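Local coordinates for extracellular solute-binding protein (Conexibacter woesei, PDB 4P98), which is a BMP-family (PnrA-like) lipoprotein that probably captures a small solute outside the cell membrane and passes it to an ABC transporter, at residues S302-A306 with S307-R311; G150-P154 with F155-T159; E43-K46 with A47-A50; Y255-Q258 with I259-G262. All blocks are in the same frame, centred on the assembly; numbering follows the deposited sequence.

Contact 1: S302-A306 with S307-R311; sequences SERLA and SGELR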
loop_
_atom_site.group_PDB
_atom_site.type_symbol
_atom_site.label_atom_id
_atom_site.label_comp_id
_atom_site.label_asym_id
_atom_site.label_seq_id
_atom_site.Cartn_x
_atom_site.Cartn_y
_atom_site.Cartn_z
ATOM N N SER A 302 9.302 9.118 10.438
ATOM C CA SER A 302 7.996 9.694 10.175
ATOM C C SER A 302 7.897 11.109 10.752
ATOM O O SER A 302 7.361 12.018 10.107
ATOM C CB SER A 302 6.918 8.795 10.771
ATOM O OG SER A 302 5.633 9.362 10.616
ATOM N N GLU A 303 8.447 11.286 11.950
ATOM C CA GLU A 303 8.431 12.591 12.642
ATOM C C GLU A 303 9.258 13.631 11.878
ATOM O O GLU A 303 8.830 14.775 11.705
ATOM C CB GLU A 303 8.935 12.405 14.081
ATOM C CG GLU A 303 7.999 11.562 14.940
ATOM C CD GLU A 303 8.660 10.939 16.173
ATOM O OE1 GLU A 303 9.815 11.286 16.500
ATOM O OE2 GLU A 303 8.006 10.096 16.827
ATOM N N ARG A 304 10.425 13.226 11.384
ATOM C CA ARG A 304 11.241 14.106 10.544
ATOM C C ARG A 304 10.523 14.523 9.265
ATOM O O ARG A 304 10.661 15.661 8.809
ATOM C CB ARG A 304 12.588 13.465 10.205
ATOM C CG ARG A 304 13.479 13.243 11.422
ATOM C CD ARG A 304 14.944 13.055 11.041
ATOM N NE ARG A 304 15.178 11.899 10.170
ATOM C CZ ARG A 304 15.190 10.624 10.565
ATOM N NH1 ARG A 304 14.966 10.290 11.835
ATOM N NH2 ARG A 304 15.424 9.666 9.670
ATOM N N LEU A 305 9.755 13.608 8.679
ATOM C CA LEU A 305 8.961 13.944 7.499
ATOM C C LEU A 305 7.802 14.864 7.865
ATOM O O LEU A 305 7.490 15.814 7.136
ATOM C CB LEU A 305 8.448 12.668 6.819
ATOM C CG LEU A 305 9.581 11.897 6.135
ATOM C CD1 LEU A 305 9.184 10.458 5.836
ATOM C CD2 LEU A 305 10.018 12.584 4.866
ATOM N N ALA A 306 7.157 14.586 8.989
ATOM C CA ALA A 306 6.034 15.425 9.442
ATOM C C ALA A 306 6.462 16.889 9.649
ATOM O O ALA A 306 5.711 17.803 9.332
ATOM C CB ALA A 306 5.433 14.859 10.721
ATOM N N SER A 307 7.675 17.095 10.159
ATOM C CA SER A 307 8.167 18.442 10.481
ATOM C C SER A 307 8.725 19.179 9.272
ATOM O O SER A 307 8.754 20.419 9.240
ATOM C CB SER A 307 9.243 18.358 11.545
ATOM O OG SER A 307 10.418 17.781 11.013
ATOM N N GLY A 308 9.179 18.416 8.281
ATOM C CA GLY A 308 9.820 18.987 7.107
ATOM C C GLY A 308 11.322 19.048 7.253
ATOM O O GLY A 308 11.996 19.541 6.352
ATOM N N GLU A 309 11.844 18.557 8.384
ATOM C CA GLU A 309 13.292 18.350 8.569
ATOM C C GLU A 309 13.838 17.507 7.414
ATOM O O GLU A 309 14.881 17.817 6.831
ATOM C CB GLU A 309 13.585 17.652 9.906
ATOM C CG GLU A 309 15.067 17.660 10.278
ATOM C CD GLU A 309 15.409 16.832 11.504
ATOM O OE1 GLU A 309 14.532 16.597 12.353
ATOM O OE2 GLU A 309 16.588 16.428 11.629
ATOM N N LEU A 310 13.124 16.438 7.092
ATOM C CA LEU A 310 13.425 15.654 5.895
ATOM C C LEU A 310 12.356 15.923 4.851
ATOM O O LEU A 310 11.161 15.849 5.147
ATOM C CB LEU A 310 13.476 14.166 6.230
ATOM C CG LEU A 310 13.725 13.211 5.049
ATOM C CD1 LEU A 310 15.031 13.516 4.320
ATOM C CD2 LEU A 310 13.728 11.796 5.574
ATOM N N ARG A 311 12.784 16.261 3.638
ATOM C CA ARG A 311 11.873 16.389 2.507
ATOM C C ARG A 311 12.339 15.429 1.415
ATOM O O ARG A 311 13.530 15.335 1.139
ATOM C CB ARG A 311 11.827 17.838 1.999
ATOM C CG ARG A 311 11.128 18.789 2.967
ATOM C CD ARG A 311 11.235 20.243 2.540
ATOM N NE ARG A 311 10.483 20.509 1.316
ATOM C CZ ARG A 311 10.483 21.669 0.660
ATOM N NH1 ARG A 311 11.200 22.700 1.098
ATOM N NH2 ARG A 311 9.758 21.801 -0.448
HETATM O O HOH W 1 8.629 16.438 4.592
#

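Contact 2: G150-P154 with F155-T159; sequences GPQLP and FVLAT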
loop_
_atom_site.group_PDB
_atom_site.type_symbol
_atom_site.label_atom_id
_atom_site.label_comp_id
_atom_site.label_asym_id
_atom_site.label_seq_id
_atom_site.Cartn_x
_atom_site.Cartn_y
_atom_site.Cartn_z
ATOM N N GLY A 150 8.035 -5.855 -10.939
ATOM C CA GLY A 150 7.337 -6.347 -12.134
ATOM C C GLY A 150 7.731 -5.619 -13.414
ATOM O O GLY A 150 8.896 -5.613 -13.774
ATOM N N PRO A 151 6.762 -4.987 -14.100
ATOM C CA PRO A 151 7.048 -4.233 -15.319
ATOM C C PRO A 151 7.638 -2.865 -15.014
ATOM O O PRO A 151 7.322 -2.286 -13.976
ATOM C CB PRO A 151 5.669 -4.080 -15.964
ATOM C CG PRO A 151 4.716 -4.073 -14.812
ATOM C CD PRO A 151 5.345 -4.880 -13.702
ATOM N N GLN A 152 8.473 -2.345 -15.912
ATOM C CA GLN A 152 9.127 -1.052 -15.702
ATOM C C GLN A 152 8.239 0.118 -16.089
ATOM O O GLN A 152 8.624 0.959 -16.893
ATOM C CB GLN A 152 10.454 -0.982 -16.454
ATOM C CG GLN A 152 11.467 -1.987 -15.945
ATOM C CD GLN A 152 12.759 -1.920 -16.723
ATOM O OE1 GLN A 152 13.062 -2.794 -17.522
ATOM N NE2 GLN A 152 13.494 -0.864 -16.529
ATOM N N LEU A 153 7.047 0.153 -15.498
ATOM C CA LEU A 153 6.112 1.239 -15.672
ATOM C C LEU A 153 6.538 2.363 -14.743
ATOM O O LEU A 153 7.251 2.116 -13.753
ATOM C CB LEU A 153 4.701 0.772 -15.325
ATOM C CG LEU A 153 4.091 -0.251 -16.271
ATOM C CD1 LEU A 153 2.747 -0.696 -15.713
ATOM C CD2 LEU A 153 3.937 0.337 -17.662
ATOM N N PRO A 154 6.130 3.605 -15.056
ATOM C CA PRO A 154 6.576 4.730 -14.249
ATOM C C PRO A 154 6.397 4.580 -12.724
ATOM O O PRO A 154 7.334 4.871 -11.992
ATOM C CB PRO A 154 5.760 5.905 -14.809
ATOM C CG PRO A 154 5.503 5.531 -16.228
ATOM C CD PRO A 154 5.293 4.044 -16.194
ATOM N N PHE A 155 5.254 4.104 -12.242
ATOM C CA PHE A 155 5.052 3.973 -10.793
ATOM C C PHE A 155 5.963 2.905 -10.176
ATOM O O PHE A 155 6.364 3.036 -9.031
ATOM C CB PHE A 155 3.571 3.734 -10.416
ATOM C CG PHE A 155 3.068 2.326 -10.655
ATOM C CD1 PHE A 155 2.590 1.939 -11.908
ATOM C CD2 PHE A 155 3.018 1.404 -9.617
ATOM C CE1 PHE A 155 2.116 0.653 -12.124
ATOM C CE2 PHE A 155 2.537 0.120 -9.824
ATOM C CZ PHE A 155 2.091 -0.253 -11.081
ATOM N N VAL A 156 6.275 1.848 -10.934
ATOM C CA VAL A 156 7.187 0.822 -10.459
ATOM C C VAL A 156 8.619 1.378 -10.363
ATOM O O VAL A 156 9.293 1.209 -9.344
ATOM C CB VAL A 156 7.145 -0.428 -11.369
ATOM C CG1 VAL A 156 8.146 -1.472 -10.897
ATOM C CG2 VAL A 156 5.744 -0.998 -11.379
ATOM N N LEU A 157 9.068 2.057 -11.409
ATOM C CA LEU A 157 10.398 2.697 -11.409
ATOM C C LEU A 157 10.525 3.734 -10.272
ATOM O O LEU A 157 11.579 3.854 -9.630
ATOM C CB LEU A 157 10.671 3.347 -12.762
ATOM C CG LEU A 157 10.803 2.421 -13.976
ATOM C CD1 LEU A 157 10.952 3.223 -15.258
ATOM C CD2 LEU A 157 11.980 1.479 -13.796
ATOM N N ALA A 158 9.437 4.442 -10.001
ATOM C CA ALA A 158 9.400 5.389 -8.877
ATOM C C ALA A 158 9.531 4.668 -7.518
ATOM O O ALA A 158 10.284 5.119 -6.627
ATOM C CB ALA A 158 8.135 6.227 -8.928
ATOM N N THR A 159 8.826 3.547 -7.374
ATOM C CA THR A 159 8.911 2.747 -6.161
ATOM C C THR A 159 10.358 2.319 -5.918
ATOM O O THR A 159 10.868 2.423 -4.795
ATOM C CB THR A 159 8.004 1.499 -6.230
ATOM O OG1 THR A 159 6.631 1.894 -6.462
ATOM C CG2 THR A 159 8.072 0.716 -4.932
#

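Contact 3: E43-K46 with A47-A50; sequences ERLK and ADGA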
loop_
_atom_site.group_PDB
_atom_site.type_symbol
_atom_site.label_atom_id
_atom_site.label_comp_id
_atom_site.label_asym_id
_atom_site.label_seq_id
_atom_site.Cartn_x
_atom_site.Cartn_y
_atom_site.Cartn_z
ATOM N N GLU A 43 -12.880 -4.070 8.124
ATOM C CA GLU A 43 -13.125 -4.972 9.252
ATOM C C GLU A 43 -12.978 -4.228 10.577
ATOM O O GLU A 43 -13.842 -4.320 11.434
ATOM C CB GLU A 43 -12.169 -6.174 9.229
ATOM C CG GLU A 43 -12.689 -7.362 8.450
ATOM C CD GLU A 43 -13.987 -7.904 9.029
ATOM O OE1 GLU A 43 -13.966 -8.476 10.141
ATOM O OE2 GLU A 43 -15.033 -7.748 8.375
ATOM N N ARG A 44 -11.889 -3.485 10.730
ATOM C CA ARG A 44 -11.658 -2.730 11.957
ATOM C C ARG A 44 -12.707 -1.638 12.176
ATOM O O ARG A 44 -12.985 -1.283 13.321
ATOM C CB ARG A 44 -10.246 -2.137 11.981
ATOM C CG ARG A 44 -9.150 -3.192 12.031
ATOM C CD ARG A 44 -7.794 -2.602 11.697
ATOM N NE ARG A 44 -7.226 -1.855 12.823
ATOM C CZ ARG A 44 -6.387 -0.820 12.716
ATOM N NH1 ARG A 44 -5.935 -0.237 13.827
ATOM N NH2 ARG A 44 -6.000 -0.352 11.513
ATOM N N LEU A 45 -13.294 -1.128 11.090
ATOM C CA LEU A 45 -14.321 -0.082 11.164
ATOM C C LEU A 45 -15.635 -0.571 11.779
ATOM O O LEU A 45 -16.426 0.233 12.261
ATOM C CB LEU A 45 -14.594 0.489 9.775
ATOM C CG LEU A 45 -15.379 1.788 9.655
ATOM C CD1 LEU A 45 -14.533 2.958 10.147
ATOM C CD2 LEU A 45 -15.796 2.012 8.206
ATOM N N LYS A 46 -15.869 -1.879 11.777
ATOM C CA LYS A 46 -17.073 -2.439 12.418
ATOM C C LYS A 46 -17.192 -2.034 13.893
ATOM O O LYS A 46 -18.294 -1.838 14.403
ATOM C CB LYS A 46 -17.101 -3.955 12.265
ATOM C CG LYS A 46 -17.187 -4.367 10.803
ATOM C CD LYS A 46 -17.280 -5.867 10.594
ATOM C CE LYS A 46 -17.415 -6.153 9.107
ATOM N NZ LYS A 46 -17.576 -7.614 8.849
ATOM N N ALA A 47 -16.054 -1.874 14.561
ATOM C CA ALA A 47 -16.031 -1.424 15.958
ATOM C C ALA A 47 -16.470 0.030 16.131
ATOM O O ALA A 47 -16.818 0.437 17.228
ATOM C CB ALA A 47 -14.643 -1.619 16.548
ATOM N N ASP A 48 -16.443 0.811 15.055
ATOM C CA ASP A 48 -16.926 2.187 15.085
ATOM C C ASP A 48 -18.402 2.280 14.685
ATOM O O ASP A 48 -18.921 3.379 14.501
ATOM C CB ASP A 48 -16.072 3.067 14.169
ATOM C CG ASP A 48 -14.622 3.087 14.580
ATOM O OD1 ASP A 48 -14.342 3.581 15.680
ATOM O OD2 ASP A 48 -13.751 2.600 13.828
ATOM N N GLY A 49 -19.065 1.130 14.552
ATOM C CA GLY A 49 -20.498 1.082 14.272
ATOM C C GLY A 49 -20.814 1.110 12.786
ATOM O O GLY A 49 -21.789 1.725 12.361
ATOM N N ALA A 50 -19.981 0.457 11.990
ATOM C CA ALA A 50 -20.230 0.352 10.572
ATOM C C ALA A 50 -20.714 -1.052 10.268
ATOM O O ALA A 50 -20.160 -2.026 10.780
ATOM C CB ALA A 50 -18.962 0.647 9.790
HETATM O O HOH W 2 -13.994 -4.343 14.267
HETATM O O HOH W 3 -20.611 -2.911 13.576
#

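Contact 4: Y255-Q258 with I259-G262; sequences YLEQ and IRAG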
loop_
_atom_site.group_PDB
_atom_site.type_symbol
_atom_site.label_atom_id
_atom_site.label_comp_id
_atom_site.label_asym_id
_atom_site.label_seq_id
_atom_site.Cartn_x
_atom_site.Cartn_y
_atom_site.Cartn_z
ATOM N N TYR A 255 -14.562 9.504 7.670
ATOM C CA TYR A 255 -15.796 9.435 6.877
ATOM C C TYR A 255 -17.055 9.240 7.731
ATOM O O TYR A 255 -18.079 9.888 7.503
ATOM C CB TYR A 255 -15.726 8.290 5.851
ATOM C CG TYR A 255 -14.705 8.431 4.736
ATOM C CD1 TYR A 255 -14.167 9.661 4.377
ATOM C CD2 TYR A 255 -14.307 7.309 4.008
ATOM C CE1 TYR A 255 -13.244 9.767 3.346
ATOM C CE2 TYR A 255 -13.395 7.412 2.973
ATOM C CZ TYR A 255 -12.879 8.632 2.628
ATOM O OH TYR A 255 -11.972 8.707 1.588
ATOM N N LEU A 256 -16.995 8.334 8.698
ATOM C CA LEU A 256 -18.151 8.099 9.576
ATOM C C LEU A 256 -18.460 9.330 10.424
ATOM O O LEU A 256 -19.623 9.719 10.582
ATOM C CB LEU A 256 -17.907 6.895 10.479
ATOM C CG LEU A 256 -17.683 5.529 9.841
ATOM C CD1 LEU A 256 -17.831 4.442 10.893
ATOM C CD2 LEU A 256 -18.607 5.256 8.666
ATOM N N GLU A 257 -17.420 9.961 10.956
ATOM C CA GLU A 257 -17.609 11.191 11.736
ATOM C C GLU A 257 -18.210 12.325 10.911
ATOM O O GLU A 257 -19.087 13.058 11.382
ATOM C CB GLU A 257 -16.297 11.626 12.380
ATOM C CG GLU A 257 -15.965 10.817 13.624
ATOM C CD GLU A 257 -16.952 11.110 14.745
ATOM O OE1 GLU A 257 -16.908 12.231 15.308
ATOM O OE2 GLU A 257 -17.797 10.245 15.034
ATOM N N GLN A 258 -17.742 12.463 9.682
ATOM C CA GLN A 258 -18.269 13.465 8.771
ATOM C C GLN A 258 -19.746 13.240 8.502
ATOM O O GLN A 258 -20.534 14.182 8.520
ATOM C CB GLN A 258 -17.503 13.449 7.456
ATOM C CG GLN A 258 -16.116 14.032 7.536
ATOM C CD GLN A 258 -15.316 13.759 6.276
ATOM O OE1 GLN A 258 -15.772 14.048 5.161
ATOM N NE2 GLN A 258 -14.118 13.214 6.443
ATOM N N ILE A 259 -20.114 11.990 8.242
ATOM C CA ILE A 259 -21.512 11.650 7.971
ATOM C C ILE A 259 -22.362 11.950 9.208
ATOM O O ILE A 259 -23.423 12.542 9.104
ATOM C CB ILE A 259 -21.630 10.180 7.528
ATOM C CG1 ILE A 259 -21.093 10.048 6.101
ATOM C CG2 ILE A 259 -23.064 9.681 7.605
ATOM C CD1 ILE A 259 -20.747 8.629 5.722
ATOM N N ARG A 260 -21.864 11.578 10.381
ATOM C CA ARG A 260 -22.605 11.801 11.620
ATOM C C ARG A 260 -22.792 13.289 11.941
ATOM O O ARG A 260 -23.827 13.669 12.477
ATOM C CB ARG A 260 -21.949 11.034 12.773
ATOM C CG ARG A 260 -22.283 9.541 12.723
ATOM C CD ARG A 260 -21.316 8.658 13.503
ATOM N NE ARG A 260 -21.746 7.255 13.465
ATOM C CZ ARG A 260 -20.963 6.189 13.645
ATOM N NH1 ARG A 260 -19.668 6.316 13.884
ATOM N NH2 ARG A 260 -21.491 4.968 13.581
ATOM N N ALA A 261 -21.826 14.126 11.574
ATOM C CA ALA A 261 -21.896 15.571 11.835
ATOM C C ALA A 261 -22.525 16.366 10.698
ATOM O O ALA A 261 -22.768 17.549 10.854
ATOM C CB ALA A 261 -20.513 16.124 12.115
ATOM N N GLY A 262 -22.757 15.730 9.550
ATOM C CA GLY A 262 -23.235 16.431 8.376
ATOM C C GLY A 262 -22.180 17.244 7.651
ATOM O O GLY A 262 -22.518 18.200 6.969
#

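Contact 1: S302-A306 with S307-R311
Leu305 and Leu310 lie side by side and point the same way where helix 294-307 runs out and the chain folds back along its last turn. The methyl CD2 of Leu305 does the touching, 3.8 Å from Leu310 CG, with Leu310 CB and CD2 also close to it. Leu310 brings its branch there with CG anti to the backbone N (chi1 177°). Arg304 and Glu309 meet differently: their chains cross obliquely, and the carboxylate lies against the methylenes of the arginine, Glu309 OE1 being 3.6 Å from Arg304 CG. Guanidinium and carboxylate planes stand 67° apart and the charges do not join, Arg304 NE staying 5.0 Å from Glu309 OE2. With an alanine in place of Arg304 the methylenes under the carboxylate are gone, and Glu309 is likely to be left free to turn, without its nearby positive charge. The turn itself is held by the backbone. Ser307 N still bonds in helical fashion to Glu303 O, whereas Leu310 N reaches back to Arg304 O at 3.1 Å, nearly straight at the hydrogen (175°) but from above the carbonyl plane. Gly308, with positive phi, makes the reversal; a side chain there would jam against the preceding carbonyl. One water bridges the last turn and the returning chain, donating to Leu305 O and to Leu310 O (2.7 Å). Tyr130 and Phe134 of helix 125-137 touch Leu310 and Arg304. The chemistry is thus that of a surface helix end: carbonyls left over by the last turn are taken up by the returning chain and by water, while the opposite charges of Arg304 and Glu309 probably attract only weakly.

Contact 2: G150-P154 with F155-T159
The start of helix 154-170, with Leu153 at the N-cap, brings the loop that follows strand 144-149 against the first helical turn. Leu153 O receives Leu157 N at 3.0 Å, almost along the C=O axis, and Pro154 O takes Ala158 N at 2.9 Å. Pro154, in the first turn, has no N-H to offer, which suits a place where no earlier helical carbonyl waits for one. Leu153 and Phe155 run side by side in the same direction, Leu153 CD1 approaching Phe155 CE1 obliquely at 3.9 Å. The ring is swung there with CG between the backbone N and the carbonyl carbon (chi1 77°), and CG2 of the next residue, Val156, lies over one of its faces, offset toward the rim. This is the beta-loop-alpha connection of a parallel alpha/beta domain, and an inverse gamma turn centred on Gln152 sets its course. The carbonyl of Pro151 points into the branch of Val156, with Pro151 O 3.2 Å from Val156 CB and both methyls close by. Gln152 slants over Leu157; Gln152 CB and NE2 both meet one methyl, Gln152 NE2 lying 3.9 Å from Leu157 CD2. One turn on, Thr159 OG1 and Thr159 N grip Phe155 O from opposite faces of its plane, the hydroxyl at 2.8 Å. Tyr180 of strand 175-180 touches Gln152, Val156 and Leu157, while Phe184 lies against Pro151, Leu153 and Phe155.

Contact 3: E43-K46 with A47-A50
Leu45 meets Ala50 where the chain doubles back after helix 34-45: the methyl Ala50 CB sits 3.8 Å from Leu45 CG and equally near CD2. With CG anti to the backbone N (chi1 -166°), Leu45 lays CG and CD2 against that methyl, and its other methyl, CD1, lies near the carboxylate of Asp48, whose side chain crosses it at about a right angle. Lys46 meets Ala50 O with its CA, in a CH...O contact at 3.5 Å, and with CB and CG beside it.

Around this core the backbone tightens from four-residue to three-residue spacing. Asp48 N bonds to Leu45 O at 2.9 Å and Gly49 N to Lys46 O at 3.1 Å, both donors standing well above the carbonyl planes; Ala47 N to Arg44 O is weak. Gly49, at positive phi, allows the reversal, since a side chain would press on the carbonyl before it. One water donates to Lys46 O (2.7 Å) and to Ala50 O, closing the turn; another spans from Glu43 O to Ala47 N, weakly at the second. On the exposed side, the extended Lys46 chain carries NZ to a salt bridge with Glu43 OE2 at 2.6 Å, on the syn side of the carboxylate and 16° out of its plane, which probably steadies both long side chains.

Asp48 OD2 takes its hydrogen bond from Gln253 NE2, so the carboxylate faces helix 249-261. Tyr252, Gln253 and Leu256 of that helix pack on Leu45, and the turn links helix 34-45 to edge strand 53-55 of the six-stranded parallel sheet.

Contact 4: Y255-Q258 with I259-G262
Helical backbone bonds come first between 255-258 and 259-262: Ile259 N to Tyr255 O at 3.0 Å, Arg260 N to Leu256 O at 2.9 Å and Ala261 N to Glu257 O. Helix 249-261 ends in a Schellman motif, in which Gly262 leaves helical angles with positive phi, a conformation that favours glycine, and its N bonds to Ile259 O at 3.3 Å.

The side-chain carbons rest mainly on carbonyl oxygens. Ile259 folds CG1 and CD1 over Tyr255 O, the nearer, CG1, at 3.3 Å; CG1 lies anti to the carbonyl carbon (chi1 -73°), which turns it back along the helix. Arg260 CG rests near Leu256 O at 3.4 Å. Beyond it the extended arginine chain runs alongside Leu256 in the same direction, bringing NH1 obliquely to within 3.9 Å of Leu256 CB.

Charged groups stay apart. The bent Glu257 chain slants past Arg260, with carboxylate and guanidinium planes 58° apart and Glu257 OE2 4.5 Å from Arg260 NH1, beyond a salt bridge, so the attraction is probably modest. The guanidinium instead spends an N-H of NH1 on Asp48 O.

Toward the six-stranded sheet, the Tyr255 side chain touches Leu78 of strand 78-82 and Asp119 and Trp121 of strand 118-123; its hydroxyl bonds to Ser103 OG in strand 101-105. Ile259 also touches Leu78, so the last turns of the helix lie against strands 78-82, 101-105 and 118-123.

Along the chain the order is contact 3, contact 2, contact 4, contact 1. Contacts 3 and 4, with centres 14 Å apart, touch through Arg260 and Leu256 and belong to helices 34-45 and 249-261, beside the six-stranded parallel sheet. Contact 2 lies on the opposite side of the chain's centre from both, following a strand of the five-stranded sheet, its centre about 37 Å from that of contact 4. Contact 1, at the end of helix 294-307, stands about 25 Å from contact 2 and 31 Å from contact 3, centre to centre. Two parallel sheets with helices about them fit the two-lobed periplasmic-binding fold, in which solute is generally held between lobes.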